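Local atomic coordinates of beta-ketoacyl synthase (Burkholderia phymatum, PDB entry 4EWG), a protein that probably acts as a beta-ketoacyl-[acyl-carrier-protein] synthase, a thiolase-fold enzyme of the kind that extends acyl chains by condensation. Residues A[158-163]-A[184-189]; A[105-110]-A[150-155]; A[164-167]-A[172-175]; A[90-95]-A[251-256]; A[6-11]-A[177-182]. One frame throughout, in Å; residues are numbered along the deposited sequence.

Interaction 1: residues A[158-163]-A[184-189]; sequences KGRIVP and MGKQTL
R160 crosses Q187 at a slant and then K186, meeting first the amide and CG of Q187, then the methylenes of K186. Its CB is still 4.0 Å from Q187 OE1. The first torsion puts CG between the backbone N and the carbonyl carbon (chi1 38°), which carries CG across Q187, 3.3 Å from OE1 and 3.6 Å from Q187 CG. CD passes the same CG more loosely. The chain then bends at chi3, and the guanidinium comes under the aliphatic part of K186: K186 CG lies over one face near the rim, and K186 CD is 3.5 Å from R160 NH2. Beside this path, NE makes a weak bond to a water that can also donate to Q187 OE1. At the tip, NH1 bonds to N181 and forms a salt bridge with E180 of the second subunit, to which K186 NZ is also loosely drawn. The two cationic ends thus gather near one carboxylate. At its backbone, R160 N donates to Q187 OE1 over 3.1 Å (N-H...O 155°); the donor stands well above the amide's carbonyl plane. G159, with CA 3.5 Å from Q187 OE1, lets the amide close in on the backbone, while Q187 NE2 bonds to G103 O. G185, at positive phi, closes the preceding helix in a Schellman motif. The arrangement links the residues leading into strand 161-163 to the loop between helix 170-183 and strand 189-196 of a beta-alpha-beta crossover, at the dimer interface of a thiolase-fold ketosynthase.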
# COMPACT_ATOMS: atom_id res chain seq x y z
N LYS A 158 -0.14 -14.38 10.86
CA LYS A 158 -0.66 -13.50 11.87
C LYS A 158 0.28 -12.36 12.17
O LYS A 158 0.10 -11.66 13.14
CB LYS A 158 -1.04 -14.30 13.15
CG LYS A 158 -2.21 -15.26 12.92
CD LYS A 158 -2.43 -16.31 14.04
CE LYS A 158 -3.28 -17.50 13.55
NZ LYS A 158 -2.45 -18.54 12.87
N GLY A 159 1.26 -12.15 11.28
CA GLY A 159 2.17 -11.04 11.38
C GLY A 159 1.62 -9.79 10.70
O GLY A 159 0.46 -9.74 10.26
N ARG A 160 2.45 -8.76 10.61
CA ARG A 160 1.98 -7.50 10.05
C ARG A 160 1.90 -7.60 8.55
O ARG A 160 2.69 -8.33 7.92
CB ARG A 160 2.80 -6.30 10.50
CG ARG A 160 4.28 -6.50 10.62
CD ARG A 160 5.02 -5.17 10.81
NE ARG A 160 4.73 -4.54 12.08
CZ ARG A 160 5.21 -3.35 12.47
NH1 ARG A 160 6.01 -2.65 11.68
NH2 ARG A 160 4.90 -2.85 13.66
N ILE A 161 0.89 -6.93 7.98
CA ILE A 161 0.72 -6.80 6.54
C ILE A 161 1.18 -5.38 6.16
O ILE A 161 0.68 -4.36 6.69
CB ILE A 161 -0.74 -7.13 6.08
CG1 ILE A 161 -1.05 -8.62 6.29
CG2 ILE A 161 -0.92 -6.81 4.60
CD1 ILE A 161 -2.52 -9.03 6.08
N VAL A 162 2.19 -5.34 5.29
CA VAL A 162 2.71 -4.13 4.75
C VAL A 162 2.28 -4.06 3.28
O VAL A 162 2.89 -4.65 2.41
CB VAL A 162 4.24 -4.09 4.84
CG1 VAL A 162 4.73 -2.73 4.36
CG2 VAL A 162 4.70 -4.41 6.27
N PRO A 163 1.25 -3.30 3.00
CA PRO A 163 0.74 -3.25 1.63
C PRO A 163 1.68 -2.36 0.87
O PRO A 163 1.94 -1.26 1.34
CB PRO A 163 -0.68 -2.67 1.80
CG PRO A 163 -0.60 -1.85 3.03
CD PRO A 163 0.51 -2.39 3.90
N MET A 184 14.54 -4.11 12.13
CA MET A 184 14.05 -3.34 13.25
C MET A 184 13.43 -4.24 14.35
O MET A 184 13.07 -3.77 15.40
CB MET A 184 13.03 -2.34 12.69
CG MET A 184 12.57 -1.21 13.56
SD MET A 184 11.40 -0.05 12.70
CE MET A 184 10.13 0.07 13.97
N GLY A 185 13.36 -5.55 14.10
CA GLY A 185 12.90 -6.50 15.10
C GLY A 185 11.40 -6.69 15.21
O GLY A 185 10.94 -7.31 16.14
N LYS A 186 10.63 -6.19 14.24
CA LYS A 186 9.15 -6.29 14.34
C LYS A 186 8.62 -7.65 13.95
O LYS A 186 7.58 -8.06 14.40
CB LYS A 186 8.49 -5.21 13.47
CG LYS A 186 8.71 -3.80 14.00
CD LYS A 186 7.92 -3.64 15.31
CE LYS A 186 8.65 -2.83 16.37
NZ LYS A 186 8.61 -1.39 16.17
N GLN A 187 9.36 -8.33 13.06
CA GLN A 187 9.00 -9.62 12.56
C GLN A 187 10.26 -10.43 12.39
O GLN A 187 11.33 -9.87 12.09
CB GLN A 187 8.32 -9.47 11.19
CG GLN A 187 6.96 -8.82 11.22
CD GLN A 187 5.91 -9.68 11.88
OE1 GLN A 187 4.94 -9.15 12.41
NE2 GLN A 187 6.09 -11.02 11.88
N THR A 188 10.15 -11.73 12.58
CA THR A 188 11.27 -12.64 12.39
C THR A 188 11.40 -13.01 10.93
O THR A 188 12.50 -13.21 10.43
CB THR A 188 11.09 -13.94 13.18
OG1 THR A 188 10.99 -13.64 14.57
CG2 THR A 188 12.27 -14.87 12.96
N LEU A 189 10.27 -13.12 10.25
CA LEU A 189 10.22 -13.52 8.86
C LEU A 189 9.23 -12.66 8.13
O LEU A 189 8.31 -12.14 8.72
CB LEU A 189 9.77 -14.98 8.75
CG LEU A 189 10.80 -15.99 9.26
CD1 LEU A 189 10.23 -16.88 10.39
CD2 LEU A 189 11.39 -16.78 8.08
O HOH W 1 4.59 -6.53 13.75

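Interaction 2: residues A[105-110]-A[150-155]; sequences MGVAYG and NVSLFW
V107 and S152 form the tight part of this strand-helix contact. V107 CG2, anti to its own carbonyl carbon, rests 3.7 Å from both CA and CB of S152, touching the helix backbone itself; these residues also have the closest CA pair, 6.0 Å apart. The other branch, V107 CG1, meets V151 CG1 at 4.1 Å, the two valines crossing at a slant. Farther along the strand the fit slackens: V151 CG2 stands over one face of the Y109 ring, but no nearer than 4.4 Å to CE2. Y109 reaches past the helix, and its OH bonds to T241. No hydrogen bond joins the two segments; the contact is van der Waals packing of valine methyls against the serine backbone and CB and one ring. On the far side of the helix, L153 points away from the strand and packs with N150 on M273 of the second subunit. The partly exposed W155 leans instead on E86 and L89 of helix 76-92. The short segments run nearly antiparallel, at 158°, with their axes 8.4 Å apart. A helix laid against a parallel strand of the mixed sheet in this way is typical of the layered alpha/beta architecture of the thiolase fold.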
# COMPACT_ATOMS: atom_id res chain seq x y z
N MET A 105 5.81 -14.42 11.26
CA MET A 105 5.97 -14.13 9.85
C MET A 105 4.87 -13.20 9.38
O MET A 105 3.71 -13.43 9.66
CB MET A 105 5.91 -15.41 9.02
CG MET A 105 6.03 -15.14 7.54
SD MET A 105 5.97 -16.60 6.50
CE MET A 105 7.58 -17.35 6.85
N GLY A 106 5.25 -12.17 8.63
CA GLY A 106 4.31 -11.20 8.05
C GLY A 106 4.42 -11.17 6.54
O GLY A 106 5.09 -12.02 5.92
N VAL A 107 3.72 -10.23 5.92
CA VAL A 107 3.63 -10.19 4.47
C VAL A 107 3.73 -8.76 3.95
O VAL A 107 3.01 -7.87 4.42
CB VAL A 107 2.32 -10.81 3.95
CG1 VAL A 107 2.26 -10.67 2.42
CG2 VAL A 107 2.20 -12.25 4.42
N ALA A 108 4.63 -8.53 3.01
CA ALA A 108 4.68 -7.28 2.28
C ALA A 108 4.47 -7.61 0.80
O ALA A 108 5.15 -8.48 0.23
CB ALA A 108 6.02 -6.58 2.51
N TYR A 109 3.49 -6.96 0.19
CA TYR A 109 3.14 -7.29 -1.20
C TYR A 109 2.29 -6.20 -1.83
O TYR A 109 1.54 -5.50 -1.13
CB TYR A 109 2.32 -8.60 -1.24
CG TYR A 109 2.81 -9.62 -2.19
CD1 TYR A 109 2.44 -9.61 -3.56
CD2 TYR A 109 3.68 -10.63 -1.76
CE1 TYR A 109 2.91 -10.57 -4.45
CE2 TYR A 109 4.15 -11.61 -2.65
CZ TYR A 109 3.77 -11.57 -3.98
OH TYR A 109 4.27 -12.52 -4.83
N GLY A 110 2.36 -6.10 -3.15
CA GLY A 110 1.45 -5.25 -3.86
C GLY A 110 1.39 -5.48 -5.35
O GLY A 110 2.09 -6.35 -5.89
N ASN A 150 -4.34 -11.97 0.36
CA ASN A 150 -4.53 -13.36 -0.10
C ASN A 150 -3.35 -14.27 0.24
O ASN A 150 -3.54 -15.37 0.67
CB ASN A 150 -4.83 -13.41 -1.60
CG ASN A 150 -6.30 -13.27 -1.89
OD1 ASN A 150 -7.10 -13.98 -1.29
ND2 ASN A 150 -6.67 -12.32 -2.78
N VAL A 151 -2.14 -13.76 0.09
CA VAL A 151 -0.96 -14.48 0.49
C VAL A 151 -0.98 -14.73 2.00
O VAL A 151 -0.77 -15.86 2.45
CB VAL A 151 0.31 -13.69 0.14
CG1 VAL A 151 1.51 -14.32 0.79
CG2 VAL A 151 0.45 -13.55 -1.38
N SER A 152 -1.21 -13.67 2.79
CA SER A 152 -1.19 -13.79 4.26
C SER A 152 -2.24 -14.77 4.78
O SER A 152 -1.93 -15.63 5.61
CB SER A 152 -1.43 -12.46 4.93
OG SER A 152 -1.24 -12.58 6.34
N LEU A 153 -3.46 -14.63 4.30
CA LEU A 153 -4.55 -15.51 4.65
C LEU A 153 -4.28 -16.95 4.27
O LEU A 153 -4.69 -17.84 4.98
CB LEU A 153 -5.86 -15.07 3.97
CG LEU A 153 -6.68 -13.93 4.56
CD1 LEU A 153 -7.59 -13.42 3.44
CD2 LEU A 153 -7.47 -14.31 5.79
N PHE A 154 -3.64 -17.17 3.12
CA PHE A 154 -3.45 -18.51 2.61
C PHE A 154 -2.67 -19.40 3.59
O PHE A 154 -2.92 -20.59 3.67
CB PHE A 154 -2.76 -18.46 1.25
CG PHE A 154 -2.92 -19.73 0.43
CD1 PHE A 154 -4.10 -19.96 -0.30
CD2 PHE A 154 -1.92 -20.69 0.40
CE1 PHE A 154 -4.26 -21.13 -1.05
CE2 PHE A 154 -2.06 -21.86 -0.33
CZ PHE A 154 -3.23 -22.09 -1.07
N TRP A 155 -1.73 -18.84 4.33
CA TRP A 155 -0.98 -19.62 5.33
C TRP A 155 -1.36 -19.24 6.72
O TRP A 155 -0.65 -19.51 7.67
CB TRP A 155 0.52 -19.49 5.09
CG TRP A 155 0.98 -20.30 3.87
CD1 TRP A 155 1.33 -21.63 3.82
CD2 TRP A 155 1.11 -19.83 2.52
NE1 TRP A 155 1.68 -21.99 2.54
CE2 TRP A 155 1.55 -20.97 1.72
CE3 TRP A 155 0.89 -18.63 1.90
CZ2 TRP A 155 1.77 -20.87 0.38
CZ3 TRP A 155 1.10 -18.55 0.55
CH2 TRP A 155 1.54 -19.66 -0.20

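Interaction 3: residues A[164-167]-A[172-175]; sequences TSSA and SQAI
T164 and S166 face Q173 and A174 across the sharp turn between strand 161-163 and helix 170-183, which in ketosynthases is the nucleophile elbow. The residues between the two segments include the cysteine that by family resemblance is probably the nucleophile, and this contact lies across the turn that would present it. Consistent with such an elbow, A167 has a positive phi (51°) where the chain turns toward the helix. T164 packs against the helix at Q173 and A174. Its OG1 sits between the backbone N and the carbonyl carbon, and from there it bonds to S170 O while lying 3.3 Å from A174 CB. The methyl branch, CG2, goes the other way, over the peptide that joins Q173 to A174, 3.9 Å from Q173 C and 3.8 Å from A174 N. T164 CB and Q173 CB face each other at 4.1 Å. S165 points away from the helix, its OG held by S111 N and P144 O. S166 is bonded twice: its backbone N bonds to S170 OG, and its side chain reaches out to Q173. Extended beyond CG, the side chain of Q173 carries its amide to two partners: NE2 donates to I161 O of the second subunit, while OE1 receives the serine. One buried amide thus touches both the turn and the second subunit. S166 OG donates to Q173 OE1 over 2.8 Å, approaching from 39° above the carbonyl plane at a C=O...O angle of 127°.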
# COMPACT_ATOMS: atom_id res chain seq x y z
N THR A 164 2.31 -2.85 -0.18
CA THR A 164 3.20 -2.02 -1.00
C THR A 164 2.69 -1.95 -2.42
O THR A 164 3.40 -2.24 -3.36
CB THR A 164 4.61 -2.58 -0.95
OG1 THR A 164 4.60 -3.93 -1.43
CG2 THR A 164 5.13 -2.56 0.50
N SER A 165 1.43 -1.60 -2.59
CA SER A 165 0.87 -1.46 -3.95
C SER A 165 1.21 -0.08 -4.51
O SER A 165 0.52 0.92 -4.22
CB SER A 165 -0.62 -1.74 -3.98
OG SER A 165 -0.86 -3.12 -3.88
N SER A 166 2.31 -0.03 -5.27
CA SER A 166 2.85 1.25 -5.79
C SER A 166 3.25 1.07 -7.25
O SER A 166 4.34 1.46 -7.68
CB SER A 166 4.05 1.68 -4.95
OG SER A 166 4.97 0.63 -4.74
N ALA A 167 2.35 0.50 -8.01
CA ALA A 167 2.58 0.20 -9.41
C ALA A 167 3.90 -0.56 -9.58
O ALA A 167 4.11 -1.60 -8.90
CB ALA A 167 2.56 1.48 -10.22
N SER A 172 9.71 -4.06 -5.18
CA SER A 172 10.94 -3.55 -4.56
C SER A 172 10.65 -2.87 -3.23
O SER A 172 11.41 -3.03 -2.29
CB SER A 172 11.70 -2.62 -5.50
OG SER A 172 10.84 -1.61 -6.06
N GLN A 173 9.56 -2.11 -3.13
CA GLN A 173 9.17 -1.59 -1.83
C GLN A 173 8.81 -2.72 -0.86
O GLN A 173 9.08 -2.62 0.35
CB GLN A 173 8.02 -0.59 -1.93
CG GLN A 173 8.45 0.76 -2.53
CD GLN A 173 7.44 1.89 -2.28
OE1 GLN A 173 6.24 1.70 -2.44
NE2 GLN A 173 7.93 3.04 -1.87
N ALA A 174 8.21 -3.80 -1.37
CA ALA A 174 7.88 -4.93 -0.52
C ALA A 174 9.16 -5.46 0.08
O ALA A 174 9.26 -5.61 1.28
CB ALA A 174 7.10 -6.01 -1.28
N ILE A 175 10.17 -5.67 -0.76
CA ILE A 175 11.43 -6.24 -0.30
C ILE A 175 12.07 -5.28 0.69
O ILE A 175 12.44 -5.69 1.81
CB ILE A 175 12.39 -6.63 -1.49
CG1 ILE A 175 11.75 -7.78 -2.29
CG2 ILE A 175 13.82 -7.03 -1.02
CD1 ILE A 175 12.34 -8.04 -3.65

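Interaction 4: residues A[90-95]-A[251-256]; sequences ADAGFA and KARGAT
R253 slides its guanidinium beneath the tip of F94, and the two side chains cross at about a right angle. The flat groups are not quite parallel, their planes 30° apart. F94 CZ lies above the centre of the guanidinium, 3.2 Å from R253 CZ, so the rim of the ring, not its middle, does the touching. The opposite face of the guanidinium is lined by A255 CB. Its end grips a single atom: NH1 and NH2 both donate to A92 O, each over 2.9 Å, with A92 O close to the guanidinium plane. NH1 comes almost in line with the carbonyl bond. The fork binds a carbonyl at the C-terminal end of helix 76-92, where a positive charge would be favoured by the helix dipole. The chain of R253 is stretched from CG to NE, which lets NE reach a salt bridge with E245. The R253 side chain is also about 4 Å from that of H249, a calcium-binding residue, though no calcium is bound to this chain. Both helices finish in Schellman motifs, with G93 and G254 at positive phi. The contact joins the ends of helices 76-92 and 247-252, beside strands 8-16 and 238-246, whose T11, V243 and E245 lie alongside.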
# COMPACT_ATOMS: atom_id res chain seq x y z
N ALA A 90 8.44 -23.22 0.03
CA ALA A 90 8.99 -24.61 -0.08
C ALA A 90 10.48 -24.49 -0.12
O ALA A 90 11.20 -25.20 0.59
CB ALA A 90 8.48 -25.34 -1.32
N ASP A 91 10.95 -23.58 -0.96
CA ASP A 91 12.37 -23.44 -1.20
C ASP A 91 13.04 -23.06 0.11
O ASP A 91 14.15 -23.48 0.36
CB ASP A 91 12.63 -22.40 -2.32
CG ASP A 91 14.10 -22.04 -2.46
OD1 ASP A 91 14.94 -22.94 -2.79
OD2 ASP A 91 14.43 -20.85 -2.24
N ALA A 92 12.35 -22.29 0.96
CA ALA A 92 12.91 -21.87 2.27
C ALA A 92 12.83 -22.97 3.35
O ALA A 92 13.35 -22.80 4.45
CB ALA A 92 12.24 -20.60 2.75
N GLY A 93 12.18 -24.08 3.03
CA GLY A 93 12.09 -25.21 3.96
C GLY A 93 10.87 -25.15 4.86
O GLY A 93 10.79 -25.90 5.83
N PHE A 94 9.91 -24.29 4.56
CA PHE A 94 8.73 -24.11 5.43
C PHE A 94 7.47 -24.84 4.96
O PHE A 94 6.45 -24.74 5.61
CB PHE A 94 8.43 -22.62 5.60
CG PHE A 94 9.46 -21.89 6.38
CD1 PHE A 94 9.77 -22.27 7.67
CD2 PHE A 94 10.09 -20.78 5.86
CE1 PHE A 94 10.72 -21.59 8.40
CE2 PHE A 94 11.04 -20.09 6.61
CZ PHE A 94 11.36 -20.50 7.86
N ALA A 95 7.53 -25.59 3.85
CA ALA A 95 6.37 -26.43 3.45
C ALA A 95 5.92 -27.28 4.65
O ALA A 95 6.75 -27.84 5.35
CB ALA A 95 6.73 -27.33 2.27
N LYS A 251 20.42 -19.02 10.53
CA LYS A 251 21.56 -19.81 10.97
C LYS A 251 21.11 -20.95 11.93
O LYS A 251 21.35 -22.12 11.66
CB LYS A 251 22.67 -18.88 11.55
N ALA A 252 20.38 -20.61 13.00
CA ALA A 252 19.93 -21.62 14.00
C ALA A 252 19.14 -22.81 13.42
O ALA A 252 19.25 -23.92 13.94
CB ALA A 252 19.11 -20.95 15.10
N ARG A 253 18.36 -22.63 12.35
CA ARG A 253 17.67 -23.78 11.76
C ARG A 253 18.44 -24.40 10.56
O ARG A 253 17.93 -25.26 9.88
CB ARG A 253 16.22 -23.40 11.35
CG ARG A 253 16.10 -22.59 10.08
CD ARG A 253 14.68 -22.05 9.89
NE ARG A 253 14.61 -21.24 8.66
CZ ARG A 253 14.34 -21.72 7.44
NH1 ARG A 253 14.03 -23.01 7.27
NH2 ARG A 253 14.35 -20.91 6.39
N GLY A 254 19.65 -23.93 10.31
CA GLY A 254 20.48 -24.42 9.23
C GLY A 254 20.00 -24.11 7.82
O GLY A 254 20.19 -24.90 6.91
N ALA A 255 19.38 -22.96 7.64
CA ALA A 255 18.79 -22.62 6.36
C ALA A 255 19.88 -22.42 5.32
O ALA A 255 20.94 -21.91 5.64
CB ALA A 255 17.96 -21.34 6.50
N THR A 256 19.59 -22.79 4.08
CA THR A 256 20.41 -22.42 2.94
C THR A 256 20.16 -20.92 2.66
O THR A 256 19.04 -20.53 2.42
CB THR A 256 20.03 -23.21 1.70
OG1 THR A 256 20.35 -24.57 1.89
CG2 THR A 256 20.79 -22.69 0.51

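Interaction 5: residues A[6-11]-A[177-182]; sequences KRVVIT and YAYENI
V8 is the apolar centre of this contact, wedged between Y179 and I182 on successive turns of helix 170-183. Its CB meets the edge of the Y179 ring, in the ring plane, 3.7 Å from CD1. The isopropyl branches share the isoleucine: V8 CG2 is 3.7 Å from I182 CG2, and V8 CG1 is 4.0 Å from I182 CD1. Y179 CG stands anti to the backbone N (chi1 157°), which swings the ring across to the strand from a CB that does not point there. Polar surface enters at the open end, where the methylenes of K6 brush the helix: K6 CB is 3.7 Å from I182 O, while the ammonium end leads away. The backbone of K6 also bonds to A183, outside the segment. No hydrogen bond joins the two segments; within the helix, Y177 O accepts from both N181 N at 3.0 Å and N181 ND2 at 2.8 Å, the donors coming from opposite faces of its plane. That second bond fixes the amide of N181, whose OD1 then receives R160, while E180 and Y177 turn to the second subunit. The match of strand 8-16 to the helix therefore depends on shape: branched carbons and a ring edge bury the inner face of the helix against the central sheet, while its outer face carries the polar groups that meet the other subunit.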
# COMPACT_ATOMS: atom_id res chain seq x y z
N LYS A 6 18.99 -6.00 13.44
CA LYS A 6 19.17 -7.38 12.97
C LYS A 6 19.57 -7.42 11.51
O LYS A 6 19.18 -6.56 10.72
CB LYS A 6 17.90 -8.18 13.12
CG LYS A 6 17.26 -8.10 14.50
CD LYS A 6 18.03 -8.88 15.53
CE LYS A 6 17.41 -8.64 16.90
NZ LYS A 6 18.10 -9.52 17.87
N ARG A 7 20.38 -8.41 11.17
CA ARG A 7 20.74 -8.62 9.81
C ARG A 7 19.64 -9.43 9.18
O ARG A 7 18.88 -10.12 9.89
CB ARG A 7 22.09 -9.33 9.72
CG ARG A 7 23.23 -8.50 10.32
CD ARG A 7 24.55 -9.25 10.41
NE ARG A 7 25.01 -9.71 9.10
CZ ARG A 7 26.16 -10.34 8.89
NH1 ARG A 7 26.97 -10.60 9.92
NH2 ARG A 7 26.51 -10.69 7.67
N VAL A 8 19.54 -9.34 7.86
CA VAL A 8 18.44 -9.93 7.14
C VAL A 8 18.93 -10.65 5.89
O VAL A 8 19.65 -10.06 5.06
CB VAL A 8 17.43 -8.86 6.77
CG1 VAL A 8 16.18 -9.51 6.18
CG2 VAL A 8 17.10 -8.04 8.04
N VAL A 9 18.54 -11.92 5.76
CA VAL A 9 18.96 -12.76 4.67
C VAL A 9 17.73 -13.32 3.94
O VAL A 9 16.62 -13.30 4.45
CB VAL A 9 19.86 -13.95 5.14
CG1 VAL A 9 21.15 -13.44 5.75
CG2 VAL A 9 19.11 -14.88 6.12
N ILE A 10 17.96 -13.81 2.76
CA ILE A 10 16.93 -14.35 1.90
C ILE A 10 17.11 -15.84 1.84
O ILE A 10 18.10 -16.31 1.32
CB ILE A 10 17.06 -13.78 0.47
CG1 ILE A 10 16.73 -12.29 0.46
CG2 ILE A 10 16.14 -14.52 -0.49
CD1 ILE A 10 17.39 -11.55 -0.66
N THR A 11 16.15 -16.57 2.36
CA THR A 11 16.27 -18.06 2.47
C THR A 11 15.28 -18.80 1.56
O THR A 11 15.30 -20.02 1.50
CB THR A 11 16.03 -18.48 3.91
OG1 THR A 11 14.80 -17.89 4.35
CG2 THR A 11 17.12 -17.95 4.81
N TYR A 177 10.80 -2.61 2.49
CA TYR A 177 10.10 -2.36 3.72
C TYR A 177 10.01 -3.64 4.59
O TYR A 177 10.10 -3.56 5.80
CB TYR A 177 8.69 -1.76 3.45
CG TYR A 177 8.66 -0.34 2.83
CD1 TYR A 177 9.67 0.59 3.09
CD2 TYR A 177 7.61 0.06 2.02
CE1 TYR A 177 9.62 1.86 2.55
CE2 TYR A 177 7.55 1.32 1.47
CZ TYR A 177 8.55 2.23 1.74
OH TYR A 177 8.50 3.50 1.18
N ALA A 178 9.89 -4.80 3.97
CA ALA A 178 9.96 -6.08 4.73
C ALA A 178 11.34 -6.19 5.41
O ALA A 178 11.47 -6.54 6.58
CB ALA A 178 9.68 -7.29 3.84
N TYR A 179 12.36 -5.84 4.65
CA TYR A 179 13.73 -5.82 5.17
C TYR A 179 13.88 -4.94 6.41
O TYR A 179 14.51 -5.31 7.40
CB TYR A 179 14.68 -5.37 4.04
CG TYR A 179 15.99 -4.80 4.46
CD1 TYR A 179 16.94 -5.57 5.12
CD2 TYR A 179 16.31 -3.48 4.17
CE1 TYR A 179 18.18 -5.03 5.49
CE2 TYR A 179 17.54 -2.93 4.54
CZ TYR A 179 18.46 -3.71 5.20
OH TYR A 179 19.69 -3.15 5.54
N GLU A 180 13.32 -3.75 6.35
CA GLU A 180 13.45 -2.85 7.47
C GLU A 180 12.63 -3.35 8.67
O GLU A 180 13.01 -3.17 9.80
CB GLU A 180 13.03 -1.45 7.05
CG GLU A 180 14.04 -0.79 6.11
CD GLU A 180 13.57 0.52 5.54
OE1 GLU A 180 12.34 0.77 5.52
OE2 GLU A 180 14.43 1.29 5.01
N ASN A 181 11.48 -3.98 8.40
CA ASN A 181 10.68 -4.56 9.48
C ASN A 181 11.46 -5.64 10.25
O ASN A 181 11.44 -5.67 11.49
CB ASN A 181 9.35 -5.11 8.94
CG ASN A 181 8.27 -4.05 8.85
OD1 ASN A 181 7.67 -3.69 9.85
ND2 ASN A 181 8.01 -3.57 7.65
N ILE A 182 12.20 -6.49 9.53
CA ILE A 182 13.01 -7.55 10.19
C ILE A 182 14.21 -6.94 10.88
O ILE A 182 14.48 -7.23 12.04
CB ILE A 182 13.48 -8.63 9.20
CG1 ILE A 182 12.25 -9.29 8.54
CG2 ILE A 182 14.37 -9.67 9.89
CD1 ILE A 182 12.57 -10.38 7.54

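Interactions 1, 2, 3 and 5 are buried; interaction 4 lies nearer the surface, about 23 Å from the chain centre, and relies on charge and a carbonyl grip. Interactions 2 and 5 are apolar, each laying a helix against a strand of the main sheet, whereas interactions 1 and 3 depend on glutamine amides beside the dimer interface. Interactions 3 and 5 use the same helix, 170-183, at its start and its end, and the loop after it belongs to interaction 1. Strands 161-163 and 105-110 pair backbone to backbone, joining interactions 1 and 2, while T11 of strand 8-16 touches A92 and R253, bringing interaction 4 against interaction 5.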